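Peroxinectin A (Dictyostelium discoideum, PDB 6ERC) uses hydrogen peroxide to oxidise phenolic donors, iodide and thiocyanate, as a secreted heme enzyme of the animal peroxidase family. Local coordinates at residues Arg365-Gly370 / Gly375-Ala380; Ile51-Phe56 / Lys99-Phe104. One frame throughout, in Å; residues are numbered along the deposited sequence.

Contact 1: residues Arg365-Gly370 / Gly375-Ala380. With HEM (protoporphyrin IX containing Fe), chain F.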
loop_
_atom_site.group_PDB
_atom_site.type_symbol
_atom_site.label_atom_id
_atom_site.label_comp_id
_atom_site.label_asym_id
_atom_site.label_seq_id
_atom_site.Cartn_x
_atom_site.Cartn_y
_atom_site.Cartn_z
ATOM N N ARG A 365 -6.457 -5.515 -14.166
ATOM C CA ARG A 365 -7.238 -6.746 -14.123
ATOM C C ARG A 365 -6.897 -7.690 -15.269
ATOM O O ARG A 365 -7.040 -8.907 -15.120
ATOM C CB ARG A 365 -8.732 -6.417 -14.147
ATOM C CG ARG A 365 -9.611 -7.511 -13.563
ATOM C CD ARG A 365 -11.088 -7.167 -13.663
ATOM N NE ARG A 365 -11.574 -7.209 -15.040
ATOM C CZ ARG A 365 -11.897 -8.322 -15.694
ATOM N NH1 ARG A 365 -11.780 -9.506 -15.107
ATOM N NH2 ARG A 365 -12.334 -8.253 -16.944
ATOM N N ASN A 366 -6.448 -7.163 -16.404
ATOM C CA ASN A 366 -6.144 -7.971 -17.582
ATOM C C ASN A 366 -4.776 -7.607 -18.142
ATOM O O ASN A 366 -4.625 -7.277 -19.320
ATOM C CB ASN A 366 -7.217 -7.795 -18.655
ATOM C CG ASN A 366 -8.563 -8.357 -18.238
ATOM O OD1 ASN A 366 -8.659 -9.489 -17.757
ATOM N ND2 ASN A 366 -9.612 -7.565 -18.418
ATOM N N PHE A 367 -3.750 -7.668 -17.297
ATOM C CA PHE A 367 -2.385 -7.435 -17.750
ATOM C C PHE A 367 -1.812 -8.715 -18.345
ATOM O O PHE A 367 -1.877 -9.781 -17.724
ATOM C CB PHE A 367 -1.503 -6.954 -16.597
ATOM C CG PHE A 367 -0.058 -6.808 -16.975
ATOM C CD1 PHE A 367 0.381 -5.687 -17.658
ATOM C CD2 PHE A 367 0.860 -7.800 -16.667
ATOM C CE1 PHE A 367 1.708 -5.552 -18.017
ATOM C CE2 PHE A 367 2.190 -7.670 -17.025
ATOM C CZ PHE A 367 2.613 -6.547 -17.700
ATOM N N LEU A 368 -1.242 -8.607 -19.542
ATOM C CA LEU A 368 -0.716 -9.758 -20.265
ATOM C C LEU A 368 0.788 -9.626 -20.447
ATOM O O LEU A 368 1.310 -8.520 -20.624
ATOM C CB LEU A 368 -1.382 -9.904 -21.640
ATOM C CG LEU A 368 -2.876 -10.217 -21.651
ATOM C CD1 LEU A 368 -3.372 -10.310 -23.082
ATOM C CD2 LEU A 368 -3.173 -11.505 -20.901
ATOM N N PHE A 369 1.479 -10.767 -20.394
ATOM C CA PHE A 369 2.891 -10.789 -20.753
ATOM C C PHE A 369 3.065 -10.667 -22.261
ATOM O O PHE A 369 4.006 -10.019 -22.734
ATOM C CB PHE A 369 3.551 -12.075 -20.246
ATOM C CG PHE A 369 3.509 -12.245 -18.747
ATOM C CD1 PHE A 369 3.395 -11.148 -17.902
ATOM C CD2 PHE A 369 3.593 -13.510 -18.183
ATOM C CE1 PHE A 369 3.360 -11.313 -16.528
ATOM C CE2 PHE A 369 3.560 -13.679 -16.811
ATOM C CZ PHE A 369 3.443 -12.579 -15.983
ATOM N N GLY A 370 2.163 -11.276 -23.028
ATOM C CA GLY A 370 2.230 -11.218 -24.474
ATOM C C GLY A 370 0.896 -11.489 -25.137
ATOM O O GLY A 370 0.005 -10.633 -25.124
ATOM N N GLY A 375 0.334 -16.488 -20.166
ATOM C CA GLY A 375 0.852 -15.691 -19.075
ATOM C C GLY A 375 0.034 -14.440 -18.815
ATOM O O GLY A 375 -0.900 -14.092 -19.538
ATOM N N GLY A 376 0.407 -13.751 -17.743
ATOM C CA GLY A 376 -0.231 -12.523 -17.327
ATOM C C GLY A 376 -0.645 -12.584 -15.875
ATOM O O GLY A 376 -0.439 -13.577 -15.180
ATOM N N LEU A 377 -1.245 -11.487 -15.416
ATOM C CA LEU A 377 -1.677 -11.390 -14.030
ATOM C C LEU A 377 -2.965 -10.583 -13.945
ATOM O O LEU A 377 -3.235 -9.718 -14.782
ATOM C CB LEU A 377 -0.590 -10.758 -13.152
ATOM C CG LEU A 377 -0.156 -9.336 -13.515
ATOM C CD1 LEU A 377 -0.908 -8.291 -12.688
ATOM C CD2 LEU A 377 1.347 -9.198 -13.341
ATOM N N ASP A 378 -3.758 -10.887 -12.919
ATOM C CA ASP A 378 -5.027 -10.216 -12.657
ATOM C C ASP A 378 -5.012 -9.783 -11.200
ATOM O O ASP A 378 -5.067 -10.625 -10.298
ATOM C CB ASP A 378 -6.210 -11.141 -12.954
ATOM C CG ASP A 378 -7.557 -10.488 -12.687
ATOM O OD1 ASP A 378 -7.598 -9.373 -12.128
ATOM O OD2 ASP A 378 -8.586 -11.099 -13.044
ATOM N N LEU A 379 -4.927 -8.474 -10.968
ATOM C CA LEU A 379 -4.822 -7.981 -9.601
ATOM C C LEU A 379 -6.120 -8.183 -8.829
ATOM O O LEU A 379 -6.088 -8.450 -7.623
ATOM C CB LEU A 379 -4.420 -6.508 -9.610
ATOM C CG LEU A 379 -4.101 -5.871 -8.259
ATOM C CD1 LEU A 379 -3.117 -6.710 -7.449
ATOM C CD2 LEU A 379 -3.535 -4.481 -8.480
ATOM N N ALA A 380 -7.266 -8.060 -9.498
ATOM C CA ALA A 380 -8.533 -8.379 -8.850
ATOM C C ALA A 380 -8.551 -9.830 -8.383
ATOM O O ALA A 380 -8.931 -10.124 -7.245
ATOM C CB ALA A 380 -9.692 -8.104 -9.805
HETATM C CHA HEM F . -0.941 -5.280 -2.593
HETATM C CHB HEM F . -0.025 -3.694 -7.068
HETATM C CHC HEM F . -1.939 0.625 -5.907
HETATM C CHD HEM F . -3.068 -1.059 -1.508
HETATM C C1A HEM F . -0.587 -5.241 -3.919
HETATM C C2A HEM F . -0.132 -6.361 -4.704
HETATM C C3A HEM F . 0.122 -5.933 -5.944
HETATM C C4A HEM F . -0.163 -4.516 -5.979
HETATM C CMA HEM F . 0.634 -6.773 -7.134
HETATM C CAA HEM F . 0.008 -7.795 -4.168
HETATM C CBA HEM F . -1.053 -8.632 -4.869
HETATM C CGA HEM F . -1.377 -9.848 -4.041
HETATM O O1A HEM F . -1.888 -9.690 -2.902
HETATM O O2A HEM F . -1.134 -10.982 -4.526
HETATM C C1B HEM F . -0.446 -2.387 -7.125
HETATM C C2B HEM F . -0.299 -1.523 -8.270
HETATM C C3B HEM F . -0.822 -0.325 -7.955
HETATM C C4B HEM F . -1.320 -0.400 -6.596
HETATM C CMB HEM F . 0.366 -1.987 -9.581
HETATM C CAB HEM F . -0.934 0.957 -8.812
HETATM C CBB HEM F . -0.556 1.018 -10.093
HETATM C C1C HEM F . -2.424 0.553 -4.618
HETATM C C2C HEM F . -3.092 1.615 -3.887
HETATM C C3C HEM F . -3.403 1.142 -2.660
HETATM C C4C HEM F . -2.937 -0.226 -2.597
HETATM C CMC HEM F . -3.351 3.000 -4.518
HETATM C CAC HEM F . -4.113 1.778 -1.437
HETATM C CBC HEM F . -4.574 3.028 -1.361
HETATM C C1D HEM F . -2.552 -2.329 -1.406
HETATM C C2D HEM F . -2.549 -3.148 -0.216
HETATM C C3D HEM F . -1.971 -4.312 -0.527
HETATM C C4D HEM F . -1.572 -4.266 -1.912
HETATM C CMD HEM F . -3.146 -2.729 1.143
HETATM C CAD HEM F . -1.708 -5.512 0.400
HETATM C CBD HEM F . -0.460 -5.143 1.195
HETATM C CGD HEM F . 0.379 -6.362 1.492
HETATM O O1D HEM F . 1.199 -6.748 0.620
HETATM O O2D HEM F . 0.245 -6.953 2.594
HETATM N NA HEM F . -0.593 -4.127 -4.729
HETATM N NB HEM F . -1.071 -1.674 -6.121
HETATM N NC HEM F . -2.346 -0.553 -3.798
HETATM N ND HEM F . -1.947 -3.042 -2.420
HETATM FE FE HEM F . -1.466 -2.348 -4.228
#
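Arg365, the last residue of helix 362-365, lays its aliphatic stem on the turn that starts the next helix: its CG is 3.8 Å from CB of Ala380. The Arg365 side chain runs alongside that of Asp378 in the same direction, but NH1 stays 4.1 Å from Asp378 OD2 and the guanidinium and carboxylate planes stand 72° apart. Each charge has its salt bridge with another residue, Arg365 NH2 with Asp57 and Asp378 OD2 with Arg49, while Asp378 OD2 also hydrogen-bonds Ser52 OG and the residue is the N-cap of helix 379-390. With an alanine in place of Asp378, Arg49 and the Ser52 hydroxyl would probably lose a partner and the helix start its side-chain cap.

Phe367 makes a single antiparallel, hydrogen-bonded bridge with Leu377. Leu377 N donates to Phe367 O over 2.9 Å at 158°, whereas the return bond from Phe367 N to Leu377 O, 3.3 Å, is weak. With CG of Phe367 anti to the backbone N (chi1 175°), the CD2 side of the ring comes against Leu377, the two side chains crossing obliquely with Phe367 CD2 3.6 Å from Leu377 CD2. Leu368 touches Gly375 O with CD2. Phe369 lies flat over Gly376, whose CA sits 3.7 Å from the ring centroid in a CH-pi contact; Gly376 N lies over the same ring, nearer its rim.

The two runs thus form a hairpin-like connection between helices 362-365 and 379-390. At its inner end Leu379 CD1 meets C3A of the heme at 3.7 Å, and helix 48-56 packs against Arg365 and Ala380.

Contact 2: residues Ile51-Phe56 / Lys99-Phe104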
loop_
_atom_site.group_PDB
_atom_site.type_symbol
_atom_site.label_atom_id
_atom_site.label_comp_id
_atom_site.label_asym_id
_atom_site.label_seq_id
_atom_site.Cartn_x
_atom_site.Cartn_y
_atom_site.Cartn_z
ATOM N N ILE A 51 -15.053 -14.454 -10.389
ATOM C CA ILE A 51 -15.538 -13.270 -9.687
ATOM C C ILE A 51 -14.936 -12.011 -10.294
ATOM O O ILE A 51 -15.594 -10.965 -10.357
ATOM C CB ILE A 51 -15.225 -13.369 -8.181
ATOM C CG1 ILE A 51 -15.893 -14.600 -7.557
ATOM C CG2 ILE A 51 -15.666 -12.104 -7.460
ATOM C CD1 ILE A 51 -17.413 -14.566 -7.550
ATOM N N SER A 52 -13.682 -12.085 -10.743
ATOM C CA SER A 52 -13.050 -10.932 -11.377
ATOM C C SER A 52 -13.790 -10.535 -12.647
ATOM O O SER A 52 -14.107 -9.359 -12.854
ATOM C CB SER A 52 -11.584 -11.245 -11.682
ATOM O OG SER A 52 -10.950 -10.155 -12.327
ATOM N N ASN A 53 -14.079 -11.510 -13.511
ATOM C CA ASN A 53 -14.762 -11.207 -14.763
ATOM C C ASN A 53 -16.188 -10.726 -14.520
ATOM O O ASN A 53 -16.674 -9.832 -15.221
ATOM C CB ASN A 53 -14.763 -12.438 -15.670
ATOM C CG ASN A 53 -13.387 -12.759 -16.216
ATOM O OD1 ASN A 53 -12.634 -11.862 -16.597
ATOM N ND2 ASN A 53 -13.048 -14.041 -16.253
ATOM N N ILE A 54 -16.874 -11.301 -13.531
ATOM C CA ILE A 54 -18.280 -10.972 -13.322
ATOM C C ILE A 54 -18.419 -9.586 -12.705
ATOM O O ILE A 54 -19.224 -8.766 -13.162
ATOM C CB ILE A 54 -18.962 -12.047 -12.452
ATOM C CG1 ILE A 54 -19.066 -13.370 -13.221
ATOM C CG2 ILE A 54 -20.358 -11.593 -12.018
ATOM C CD1 ILE A 54 -19.371 -14.568 -12.347
ATOM N N ILE A 55 -17.651 -9.307 -11.661
ATOM C CA ILE A 55 -17.828 -8.101 -10.859
ATOM C C ILE A 55 -16.863 -6.994 -11.269
ATOM O O ILE A 55 -17.277 -5.861 -11.512
ATOM C CB ILE A 55 -17.687 -8.441 -9.359
ATOM C CG1 ILE A 55 -18.951 -9.153 -8.876
ATOM C CG2 ILE A 55 -17.426 -7.181 -8.532
ATOM C CD1 ILE A 55 -18.862 -9.694 -7.472
ATOM N N PHE A 56 -15.569 -7.299 -11.341
ATOM C CA PHE A 56 -14.560 -6.254 -11.450
ATOM C C PHE A 56 -14.362 -5.726 -12.866
ATOM O O PHE A 56 -13.684 -4.707 -13.029
ATOM C CB PHE A 56 -13.226 -6.768 -10.902
ATOM C CG PHE A 56 -13.208 -6.903 -9.407
ATOM C CD1 PHE A 56 -12.787 -5.853 -8.608
ATOM C CD2 PHE A 56 -13.626 -8.072 -8.798
ATOM C CE1 PHE A 56 -12.777 -5.969 -7.234
ATOM C CE2 PHE A 56 -13.617 -8.194 -7.421
ATOM C CZ PHE A 56 -13.191 -7.139 -6.639
ATOM N N LYS A 99 -12.435 -21.964 -18.483
ATOM C CA LYS A 99 -12.216 -22.397 -19.855
ATOM C C LYS A 99 -12.747 -21.346 -20.823
ATOM O O LYS A 99 -13.819 -20.771 -20.614
ATOM C CB LYS A 99 -12.892 -23.748 -20.102
ATOM C CG LYS A 99 -12.476 -24.421 -21.407
ATOM C CD LYS A 99 -13.077 -25.813 -21.564
ATOM C CE LYS A 99 -14.568 -25.764 -21.873
ATOM N NZ LYS A 99 -15.115 -27.102 -22.253
ATOM N N CYS A 100 -11.972 -21.080 -21.876
ATOM C CA CYS A 100 -12.321 -20.139 -22.939
ATOM C C CYS A 100 -12.187 -18.682 -22.515
ATOM O O CYS A 100 -12.705 -17.794 -23.198
ATOM C CB CYS A 100 -13.740 -20.380 -23.466
ATOM S SG CYS A 100 -14.012 -22.004 -24.182
ATOM N N ASP A 101 -11.504 -18.399 -21.410
ATOM C CA ASP A 101 -11.310 -17.012 -21.008
ATOM C C ASP A 101 -10.601 -16.249 -22.120
ATOM O O ASP A 101 -9.528 -16.651 -22.580
ATOM C CB ASP A 101 -10.508 -16.939 -19.710
ATOM C CG ASP A 101 -10.418 -15.523 -19.156
ATOM O OD1 ASP A 101 -9.849 -14.642 -19.835
ATOM O OD2 ASP A 101 -10.933 -15.288 -18.040
ATOM N N GLN A 102 -11.211 -15.146 -22.559
ATOM C CA GLN A 102 -10.681 -14.396 -23.693
ATOM C C GLN A 102 -9.313 -13.787 -23.406
ATOM O O GLN A 102 -8.560 -13.525 -24.349
ATOM C CB GLN A 102 -11.662 -13.294 -24.097
ATOM C CG GLN A 102 -13.036 -13.798 -24.509
ATOM C CD GLN A 102 -12.976 -14.756 -25.682
ATOM O OE1 GLN A 102 -12.162 -14.591 -26.587
ATOM N NE2 GLN A 102 -13.837 -15.769 -25.666
ATOM N N TYR A 103 -8.971 -13.560 -22.138
ATOM C CA TYR A 103 -7.698 -12.939 -21.798
ATOM C C TYR A 103 -6.613 -13.939 -21.427
ATOM O O TYR A 103 -5.428 -13.616 -21.563
ATOM C CB TYR A 103 -7.881 -11.950 -20.637
ATOM C CG TYR A 103 -8.825 -10.814 -20.958
ATOM C CD1 TYR A 103 -10.193 -10.940 -20.748
ATOM C CD2 TYR A 103 -8.349 -9.619 -21.479
ATOM C CE1 TYR A 103 -11.059 -9.904 -21.046
ATOM C CE2 TYR A 103 -9.207 -8.581 -21.778
ATOM C CZ TYR A 103 -10.559 -8.728 -21.561
ATOM O OH TYR A 103 -11.413 -7.694 -21.861
ATOM N N PHE A 104 -6.979 -15.141 -20.968
ATOM C CA PHE A 104 -5.981 -16.100 -20.512
ATOM C C PHE A 104 -6.233 -17.521 -21.007
ATOM O O PHE A 104 -5.516 -18.438 -20.584
ATOM C CB PHE A 104 -5.909 -16.095 -18.980
ATOM C CG PHE A 104 -5.547 -14.759 -18.394
ATOM C CD1 PHE A 104 -4.252 -14.277 -18.483
ATOM C CD2 PHE A 104 -6.502 -13.987 -17.752
ATOM C CE1 PHE A 104 -3.915 -13.048 -17.944
ATOM C CE2 PHE A 104 -6.171 -12.756 -17.213
ATOM C CZ PHE A 104 -4.874 -12.287 -17.308
#
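Asp101 OD2 is gripped by two side chains of helix 48-56: the amide of Asn53 and the guanidinium of Arg49, which forms a salt bridge through NE. Asn53 ND2 donates over 3.0 Å to Asp101 OD2, with an N-H...O angle of 151°. The amide nitrogen meets the oxygen nearly along its C-O direction, although the oxygen lies somewhat out of the amide plane and the two flat groups are turned 44° against each other. The first torsion of Asn53 (chi1 -70°) sets CG anti to the carbonyl carbon, and the amide reaches out from the helix to the loop.

The other carboxylate oxygen is spent on its own loop. Tyr103 N donates to Asp101 OD1 at 2.7 Å, which makes an Asx turn; Phe104 N adds a second bond to Asp101 OD1 at 3.1 Å from above the carboxylate plane, completing an Asx motif. One carboxylate therefore shapes the loop between strands 91-96 and 113-124 with one oxygen and ties it to the helix with the other. The same loop carries Cys100, in a disulfide with Cys108, while Tyr103 and Phe104 lean on Arg49.

Both polar atoms of the Asn53 amide are engaged, since its OD1 accepts from Arg365 NH1. The amide is likely to be fixed against flipping, as its oxygen faces a cationic donor and its nitrogen an anionic acceptor, and the charge of Arg49 would tend to keep Asp101 ionised.

How the contacts relate
The two contacts lie on the same side of the chain's centre, with their own centres 11 Å apart, and follow each other in series: contact 2 closes long before contact 1 opens. Helix 48-56 joins them. From it, Ser52 OG reaches Asp378 OD2 at 2.6 Å, a probable hydrogen bond, and Asn53 bridges both contacts through its amide, while Leu368 packs on the loop at Tyr103 and Phe104. A loop between sheet strands is thus coupled through helix 48-56, and directly by Leu368, to the connection that leads into helix 379-390. Contact 1 touches the heme through Leu379; contact 2 lies farther out, away from the annotated sites.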